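Local coordinates for ABC-type branched-chain amino acid transport systems periplasmic component-like protein (Thermomonospora curvata, PDB 4N03), which probably binds fatty acids as the substrate-binding component of an ABC transporter and is seen here holding palmitic acid, at residues Q157-M160 against L164-K167; L171-F176 against G182-G187; E198-P203 against A219-D224. One frame throughout, in Å; residues are numbered along the deposited sequence. Where two conformers were deposited one is given.

Interaction 1 (Q157-M160 against L164-K167)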
loop_
_atom_site.group_PDB
_atom_site.type_symbol
_atom_site.label_atom_id
_atom_site.label_comp_id
_atom_site.label_asym_id
_atom_site.label_seq_id
_atom_site.Cartn_x
_atom_site.Cartn_y
_atom_site.Cartn_z
ATOM N N GLN A 157 16.380 -11.258 2.949
ATOM C CA GLN A 157 17.420 -11.756 2.054
ATOM C C GLN A 157 18.406 -10.642 1.722
ATOM O O GLN A 157 19.611 -10.833 1.657
ATOM C CB GLN A 157 16.826 -12.321 0.793
ATOM C CG GLN A 157 17.874 -12.895 -0.167
ATOM C CD GLN A 157 18.540 -14.140 0.374
ATOM O OE1 GLN A 157 17.973 -15.239 0.316
ATOM N NE2 GLN A 157 19.718 -13.997 0.926
ATOM N N TRP A 158 17.894 -9.418 1.513
ATOM C CA TRP A 158 18.741 -8.255 1.266
ATOM C C TRP A 158 19.633 -7.939 2.440
ATOM O O TRP A 158 20.823 -7.708 2.272
ATOM C CB TRP A 158 17.874 -7.054 0.906
ATOM C CG TRP A 158 18.610 -5.771 0.673
ATOM C CD1 TRP A 158 19.259 -5.389 -0.452
ATOM C CD2 TRP A 158 18.753 -4.713 1.611
ATOM N NE1 TRP A 158 19.789 -4.132 -0.280
ATOM C CE2 TRP A 158 19.521 -3.706 0.984
ATOM C CE3 TRP A 158 18.318 -4.519 2.913
ATOM C CZ2 TRP A 158 19.843 -2.511 1.617
ATOM C CZ3 TRP A 158 18.639 -3.302 3.543
ATOM C CH2 TRP A 158 19.391 -2.331 2.885
ATOM N N LEU A 159 19.086 -7.966 3.658
ATOM C CA LEU A 159 19.932 -7.752 4.834
ATOM C C LEU A 159 21.112 -8.719 4.879
ATOM O O LEU A 159 22.230 -8.371 5.230
ATOM C CB LEU A 159 19.134 -7.875 6.127
ATOM C CG LEU A 159 18.092 -6.802 6.431
ATOM C CD1 LEU A 159 17.287 -7.172 7.653
ATOM C CD2 LEU A 159 18.725 -5.435 6.609
HETATM N N MSE A 160 20.850 -10.010 4.550
HETATM C CA MSE A 160 21.897 -11.032 4.529
HETATM C C MSE A 160 22.897 -10.793 3.408
HETATM O O MSE A 160 24.110 -10.898 3.589
HETATM C CB MSE A 160 21.294 -12.392 4.238
HETATM C CG MSE A 160 20.459 -12.908 5.370
HETATM SE SE MSE A 160 21.590 -13.892 6.627
HETATM C CE MSE A 160 21.865 -15.245 5.261
ATOM N N LEU A 164 24.467 -7.176 6.664
ATOM C CA LEU A 164 23.920 -6.492 7.816
ATOM C C LEU A 164 23.456 -7.487 8.874
ATOM O O LEU A 164 23.328 -7.127 10.033
ATOM C CB LEU A 164 22.784 -5.568 7.381
ATOM C CG LEU A 164 23.191 -4.369 6.504
ATOM C CD1 LEU A 164 21.970 -3.608 6.039
ATOM C CD2 LEU A 164 24.133 -3.452 7.235
ATOM N N ILE A 165 23.208 -8.726 8.441
ATOM C CA ILE A 165 22.980 -9.860 9.315
ATOM C C ILE A 165 23.749 -11.038 8.737
ATOM O O ILE A 165 24.159 -11.016 7.593
ATOM C CB ILE A 165 21.491 -10.195 9.479
ATOM C CG1 ILE A 165 20.885 -10.539 8.143
ATOM C CG2 ILE A 165 20.755 -9.050 10.142
ATOM C CD1 ILE A 165 19.426 -10.957 8.207
ATOM N N LYS A 166 23.902 -12.057 9.562
ATOM C CA LYS A 166 24.552 -13.311 9.167
ATOM C C LYS A 166 23.816 -14.481 9.797
ATOM O O LYS A 166 23.031 -14.311 10.707
ATOM C CB LYS A 166 25.994 -13.305 9.599
ATOM C CG LYS A 166 26.211 -13.298 11.098
ATOM C CD LYS A 166 27.678 -13.153 11.488
ATOM C CE LYS A 166 27.830 -13.171 13.009
ATOM N NZ LYS A 166 27.024 -12.165 13.780
ATOM N N LYS A 167 24.064 -15.681 9.267
ATOM C CA LYS A 167 23.456 -16.872 9.800
ATOM C C LYS A 167 23.647 -16.946 11.308
ATOM O O LYS A 167 24.728 -16.665 11.806
ATOM C CB LYS A 167 24.022 -18.141 9.125
ATOM C CG LYS A 167 23.429 -19.456 9.594
ATOM C CD LYS A 167 23.961 -20.613 8.770
ATOM C CE LYS A 167 23.240 -21.885 9.170
ATOM N NZ LYS A 167 23.681 -23.017 8.320
HETATM O O HOH W 1 25.599 -12.328 5.766
#
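Leu159 and Leu164 meet near the end of helix 148-161, where the following loop comes back against it. Their side chains cross at about a right angle, with CD2 of Leu159 3.8 Å from CD1 of Leu164. The same CD1 methyl approaches the indole of Trp158 at a slant and stays looser, 4.2 Å from CZ3 of Trp158; Phe276 packs edge-to-face with that indole. Ile165 fits against the next part of the helical turn. Its CG1 stands between the backbone N and the carbonyl carbon (chi1 60°), which brings CG1 of Ile165 to 3.6 Å from Met160 N and sets the terminal CD1 3.7 Å from CB of Leu159. Met160 is a selenomethionine modelled in two conformers; in the one given it lies across Ile165 at roughly a right angle, and the placing of its selenium end is doubtful. The main chain adds a bond from Leu164 N to Leu159 O of 2.9 Å, bent at the hydrogen (138°), and a weak one from Ile165 N to the same oxygen. One water donates to both Met160 O and Ile165 O. Carbonyls of the last helical turn are thus served by loop amides and by water, while the leucines, Ile165 and the indole meet through dispersion forces, the indole N-H being weakly bonded to Glu387, and the end of the helix is joined to the chain leading into strand 170-176.

Interaction 2 (L171-F176 against G182-G187); sequences LGHVYF and GSALRG
The first half of a beta-alpha-beta unit, strand 170-176 followed by helix 179-195, packs here through His173 and Tyr175 of the strand and Gly182, Ala184 and Leu185 of the helix. The two segments run nearly antiparallel, their axes 150° apart and 7.9 Å from each other at closest. Leu185 divides its methyls between the two rings. CD2 lies over one face of Tyr175 in a CH-pi contact, 3.9 Å from the ring centroid and offset toward the CE1 side, while CD1 of Leu185 sits 3.8 Å from ND1 of His173. The imidazole, carried anti to its own backbone nitrogen (chi1 -165°), reaches across to the helix backbone, with CE1 of His173 3.6 Å from Leu185 N, met at a slant. CE1 of His173 also touches the methyl CB of Ala184 at 3.9 Å. At the start of 182-187, Gly182 N lies obliquely to the Tyr175 ring, 3.9 Å from CD2 of Tyr175; glycine has no side chain to intervene. Beyond the contact, NE2 of His173 is hydrogen-bonded to Ser229 OG on the neighbouring strand and ND1 is weakly bonded to Thr188 OG1. Shortening His173 to an alanine would probably open a gap beside Ala184 and Leu185 and cost the Ser229 hydroxyl this partner. No hydrogen bond joins the two segments: helix and strand are held by buried apolar and CH-pi packing, and the polar atoms of the imidazole are satisfied by Ser229 and, weakly, Thr188.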
loop_
_atom_site.group_PDB
_atom_site.type_symbol
_atom_site.label_atom_id
_atom_site.label_comp_id
_atom_site.label_asym_id
_atom_site.label_seq_id
_atom_site.Cartn_x
_atom_site.Cartn_y
_atom_site.Cartn_z
ATOM N N LEU A 171 16.458 -11.480 14.555
ATOM C CA LEU A 171 15.636 -10.383 14.092
ATOM C C LEU A 171 14.592 -10.088 15.125
ATOM O O LEU A 171 13.923 -11.000 15.580
ATOM C CB LEU A 171 14.926 -10.798 12.779
ATOM C CG LEU A 171 15.789 -11.402 11.674
ATOM C CD1 LEU A 171 14.894 -11.792 10.509
ATOM C CD2 LEU A 171 16.837 -10.412 11.228
ATOM N N GLY A 172 14.405 -8.810 15.466
ATOM C CA GLY A 172 13.288 -8.395 16.293
ATOM C C GLY A 172 12.264 -7.700 15.474
ATOM O O GLY A 172 12.585 -6.641 14.918
ATOM N N HIS A 173 11.035 -8.205 15.428
ATOM C CA HIS A 173 10.000 -7.640 14.570
ATOM C C HIS A 173 8.877 -7.094 15.409
ATOM O O HIS A 173 8.164 -7.815 16.106
ATOM C CB HIS A 173 9.513 -8.721 13.604
ATOM C CG HIS A 173 8.728 -8.176 12.451
ATOM N ND1 HIS A 173 8.532 -8.911 11.316
ATOM C CD2 HIS A 173 8.103 -6.972 12.270
ATOM C CE1 HIS A 173 7.802 -8.191 10.480
ATOM N NE2 HIS A 173 7.533 -7.010 11.031
ATOM N N VAL A 174 8.745 -5.769 15.390
ATOM C CA VAL A 174 7.681 -5.044 16.038
ATOM C C VAL A 174 6.568 -4.914 15.038
ATOM O O VAL A 174 6.809 -4.365 13.932
ATOM C CB VAL A 174 8.173 -3.640 16.479
ATOM C CG1 VAL A 174 7.031 -2.829 17.081
ATOM C CG2 VAL A 174 9.331 -3.728 17.467
ATOM N N TYR A 175 5.341 -5.355 15.341
ATOM C CA TYR A 175 4.323 -5.448 14.292
ATOM C C TYR A 175 2.955 -5.120 14.803
ATOM O O TYR A 175 2.559 -5.594 15.911
ATOM C CB TYR A 175 4.385 -6.888 13.655
ATOM C CG TYR A 175 3.917 -8.001 14.579
ATOM C CD1 TYR A 175 4.756 -8.575 15.519
ATOM C CD2 TYR A 175 2.602 -8.415 14.535
ATOM C CE1 TYR A 175 4.273 -9.564 16.406
ATOM C CE2 TYR A 175 2.138 -9.408 15.416
ATOM C CZ TYR A 175 2.968 -9.952 16.346
ATOM O OH TYR A 175 2.461 -10.899 17.251
ATOM N N PHE A 176 2.145 -4.446 13.988
ATOM C CA PHE A 176 0.758 -4.249 14.264
ATOM C C PHE A 176 0.073 -5.624 14.240
ATOM O O PHE A 176 0.072 -6.322 13.248
ATOM C CB PHE A 176 0.093 -3.360 13.215
ATOM C CG PHE A 176 0.273 -1.864 13.331
ATOM C CD1 PHE A 176 0.894 -1.257 14.370
ATOM C CD2 PHE A 176 -0.264 -1.065 12.343
ATOM C CE1 PHE A 176 0.980 0.134 14.435
ATOM C CE2 PHE A 176 -0.173 0.323 12.374
ATOM C CZ PHE A 176 0.459 0.901 13.409
ATOM N N GLY A 182 0.957 -9.125 11.029
ATOM C CA GLY A 182 1.027 -10.580 11.044
ATOM C C GLY A 182 1.430 -11.151 9.714
ATOM O O GLY A 182 2.133 -12.160 9.658
ATOM N N SER A 183 1.003 -10.543 8.610
ATOM C CA SER A 183 1.436 -10.984 7.294
ATOM C C SER A 183 2.913 -10.706 7.096
ATOM O O SER A 183 3.667 -11.537 6.614
ATOM C CB SER A 183 0.568 -10.356 6.222
ATOM O OG SER A 183 0.987 -10.666 4.917
ATOM N N ALA A 184 3.357 -9.489 7.455
ATOM C CA ALA A 184 4.765 -9.197 7.382
ATOM C C ALA A 184 5.570 -10.233 8.180
ATOM O O ALA A 184 6.593 -10.716 7.734
ATOM C CB ALA A 184 5.007 -7.778 7.853
ATOM N N LEU A 185 5.134 -10.425 9.412
ATOM C CA LEU A 185 5.798 -11.357 10.331
ATOM C C LEU A 185 5.910 -12.795 9.778
ATOM O O LEU A 185 6.931 -13.434 9.940
ATOM C CB LEU A 185 5.061 -11.375 11.659
ATOM C CG LEU A 185 5.628 -12.274 12.744
ATOM C CD1 LEU A 185 6.980 -11.812 13.218
ATOM C CD2 LEU A 185 4.665 -12.324 13.905
ATOM N N ARG A 186 4.881 -13.201 9.081
ATOM C CA ARG A 186 4.933 -14.503 8.423
ATOM C C ARG A 186 6.115 -14.597 7.493
ATOM O O ARG A 186 6.827 -15.599 7.404
ATOM C CB ARG A 186 3.620 -14.799 7.706
ATOM C CG ARG A 186 3.568 -16.177 7.094
ATOM C CD ARG A 186 2.325 -16.363 6.285
ATOM N NE ARG A 186 2.272 -17.687 5.691
ATOM C CZ ARG A 186 1.379 -18.599 5.955
ATOM N NH1 ARG A 186 0.383 -18.386 6.785
ATOM N NH2 ARG A 186 1.451 -19.698 5.287
ATOM N N GLY A 187 6.340 -13.542 6.714
ATOM C CA GLY A 187 7.502 -13.482 5.818
ATOM C C GLY A 187 8.818 -13.486 6.563
ATOM O O GLY A 187 9.741 -14.230 6.227
#

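Interaction 3 (E198-P203 against A219-D224); sequences EVFELP and AKEKVD
The CH-pi contact between Phe200 and Glu221 dominates this small interface. CG of Glu221 stands almost exactly over the centre of the Phe200 ring, 3.5 Å from the centroid and only 3° off the ring normal. The glutamate chain bends at its second torsion (chi2 -78°), which folds the carboxylate back along the same face; its plane lies 15° from that of the ring, and CD of Glu221 is 3.9 Å from CD1 of Phe200. An acidic side chain therefore covers the aromatic face with its methylene and flat carboxylate together.

Purely apolar packing is slighter. CG1 of Val223 comes obliquely to CD2 of Phe200 at 4.3 Å, and Ala217 and Leu218 on helix 212-220 extend this hydrophobic surface toward Phe200 and Leu202.

No hydrogen bond crosses between the segments, and the polar groups look elsewhere. OE1 of Glu221 forms a salt bridge with Lys170, which probably also eases the proximity of Glu198, whose OE1 is 6.1 Å from OE1 of Glu221. OD2 of Asp224 accepts a bond from the backbone N of Lys170, fixing the turn to the start of the adjacent strand.

Within 219-224 the backbone closes the helix: Lys222 takes a positive phi, and its N bonds Ala219 O at 3.0 Å, part of a Schellman motif. Glu221 and Val223, on either side of Lys222 in the chain, both point toward the strand and meet Phe200, consistent with the reversal at Lys222.

The arrangement belongs to a parallel beta-alpha-beta crossover. Helix 212-220 carries the chain from edge strand 198-204, past strand 170-176, to strand 225-229, the layered alpha/beta architecture of a periplasmic binding protein lobe.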
loop_
_atom_site.group_PDB
_atom_site.type_symbol
_atom_site.label_atom_id
_atom_site.label_comp_id
_atom_site.label_asym_id
_atom_site.label_seq_id
_atom_site.Cartn_x
_atom_site.Cartn_y
_atom_site.Cartn_z
ATOM N N GLU A 198 17.057 -16.444 14.107
ATOM C CA GLU A 198 16.051 -16.468 15.157
ATOM C C GLU A 198 15.160 -15.220 15.033
ATOM O O GLU A 198 15.575 -14.192 14.447
ATOM C CB GLU A 198 16.748 -16.438 16.541
ATOM C CG GLU A 198 17.667 -17.625 16.859
ATOM C CD GLU A 198 18.222 -17.540 18.283
ATOM O OE1 GLU A 198 17.499 -17.023 19.170
ATOM O OE2 GLU A 198 19.352 -18.022 18.522
ATOM N N VAL A 199 13.940 -15.275 15.539
ATOM C CA VAL A 199 13.017 -14.137 15.518
ATOM C C VAL A 199 12.467 -13.874 16.909
ATOM O O VAL A 199 12.021 -14.814 17.577
ATOM C CB VAL A 199 11.821 -14.349 14.552
ATOM C CG1 VAL A 199 10.936 -13.119 14.450
ATOM C CG2 VAL A 199 12.337 -14.694 13.170
ATOM N N PHE A 200 12.498 -12.634 17.335
ATOM C CA PHE A 200 11.884 -12.160 18.546
ATOM C C PHE A 200 10.713 -11.281 18.116
ATOM O O PHE A 200 10.886 -10.301 17.344
ATOM C CB PHE A 200 12.891 -11.350 19.379
ATOM C CG PHE A 200 12.305 -10.645 20.556
ATOM C CD1 PHE A 200 11.616 -11.313 21.497
ATOM C CD2 PHE A 200 12.458 -9.279 20.685
ATOM C CE1 PHE A 200 11.053 -10.666 22.577
ATOM C CE2 PHE A 200 11.953 -8.617 21.770
ATOM C CZ PHE A 200 11.241 -9.323 22.722
ATOM N N GLU A 201 9.524 -11.610 18.564
ATOM C CA GLU A 201 8.286 -10.997 18.096
ATOM C C GLU A 201 7.685 -10.029 19.117
ATOM O O GLU A 201 7.580 -10.376 20.300
ATOM C CB GLU A 201 7.255 -12.123 17.859
ATOM C CG GLU A 201 7.731 -13.200 16.923
ATOM C CD GLU A 201 6.702 -14.277 16.591
ATOM O OE1 GLU A 201 5.507 -14.052 16.837
ATOM O OE2 GLU A 201 7.191 -15.315 16.088
ATOM N N LEU A 202 7.283 -8.832 18.685
ATOM C CA LEU A 202 6.758 -7.802 19.581
ATOM C C LEU A 202 5.479 -7.273 19.008
ATOM O O LEU A 202 5.517 -6.308 18.201
ATOM C CB LEU A 202 7.800 -6.687 19.771
ATOM C CG LEU A 202 8.984 -6.972 20.676
ATOM C CD1 LEU A 202 9.951 -5.833 20.737
ATOM C CD2 LEU A 202 8.518 -7.145 22.125
ATOM N N PRO A 203 4.321 -7.772 19.359
ATOM C CA PRO A 203 3.072 -7.232 18.858
ATOM C C PRO A 203 2.739 -5.872 19.475
ATOM O O PRO A 203 2.977 -5.649 20.658
ATOM C CB PRO A 203 2.026 -8.243 19.302
ATOM C CG PRO A 203 2.640 -8.888 20.484
ATOM C CD PRO A 203 4.108 -8.956 20.219
ATOM N N ALA A 219 16.664 -4.426 22.911
ATOM C CA ALA A 219 17.999 -4.359 23.446
ATOM C C ALA A 219 18.251 -5.544 24.389
ATOM O O ALA A 219 19.312 -6.167 24.338
ATOM C CB ALA A 219 18.193 -3.040 24.157
ATOM N N LYS A 220 17.293 -5.847 25.251
ATOM C CA LYS A 220 17.456 -6.975 26.176
ATOM C C LYS A 220 17.675 -8.286 25.447
ATOM O O LYS A 220 18.467 -9.153 25.877
ATOM C CB LYS A 220 16.238 -7.070 27.078
ATOM C CG LYS A 220 16.304 -8.180 28.099
ATOM C CD LYS A 220 15.195 -8.064 29.135
ATOM C CE LYS A 220 15.456 -8.995 30.318
ATOM N NZ LYS A 220 14.452 -8.755 31.391
ATOM N N GLU A 221 16.976 -8.454 24.340
ATOM C CA GLU A 221 17.121 -9.620 23.495
ATOM C C GLU A 221 18.356 -9.634 22.620
ATOM O O GLU A 221 18.634 -10.666 21.942
ATOM C CB GLU A 221 15.882 -9.790 22.657
ATOM C CG GLU A 221 14.726 -10.366 23.399
ATOM C CD GLU A 221 14.824 -11.883 23.604
ATOM O OE1 GLU A 221 15.341 -12.654 22.763
ATOM O OE2 GLU A 221 14.303 -12.306 24.597
ATOM N N LYS A 222 19.091 -8.543 22.580
ATOM C CA LYS A 222 20.310 -8.454 21.813
ATOM C C LYS A 222 20.061 -8.791 20.344
ATOM O O LYS A 222 20.773 -9.562 19.710
ATOM C CB LYS A 222 21.407 -9.312 22.428
ATOM C CG LYS A 222 21.726 -8.964 23.876
ATOM C CD LYS A 222 22.851 -9.844 24.429
ATOM C CE LYS A 222 23.271 -9.404 25.821
ATOM N NZ LYS A 222 24.536 -10.043 26.294
ATOM N N VAL A 223 19.036 -8.189 19.768
ATOM C CA VAL A 223 18.748 -8.454 18.366
ATOM C C VAL A 223 19.852 -7.871 17.473
ATOM O O VAL A 223 20.573 -6.948 17.861
ATOM C CB VAL A 223 17.363 -7.896 17.945
ATOM C CG1 VAL A 223 16.263 -8.478 18.810
ATOM C CG2 VAL A 223 17.323 -6.372 17.944
ATOM N N ASP A 224 19.964 -8.381 16.269
ATOM C CA ASP A 224 20.901 -7.915 15.273
ATOM C C ASP A 224 20.283 -7.018 14.223
ATOM O O ASP A 224 21.018 -6.313 13.537
ATOM C CB ASP A 224 21.551 -9.118 14.639
ATOM C CG ASP A 224 22.252 -9.966 15.677
ATOM O OD1 ASP A 224 23.291 -9.490 16.205
ATOM O OD2 ASP A 224 21.783 -11.093 15.993
#

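From the N terminus, interaction 1 comes first, closing a tight turn between the end of helix 148-161 and the loop before strand 170-176. Interaction 2 then joins that strand to helix 179-195, and interaction 3 spans the longer excursion from strand 198-204 through helix 212-220. The three follow in series; none nests within or crosses another. They nonetheless adjoin in space: Ile165 CD1 packs 4.0 Å from Leu171 CD2, linking interactions 1 and 2, while interactions 2 and 3 share the mixed sheet, in which Leu171 and His173 probably hydrogen-bond to the backbone of Phe200. Together they tie helix 148-161 to the loop after it, and helix 179-195 and the end of helix 212-220 to strands at one edge of the sheet.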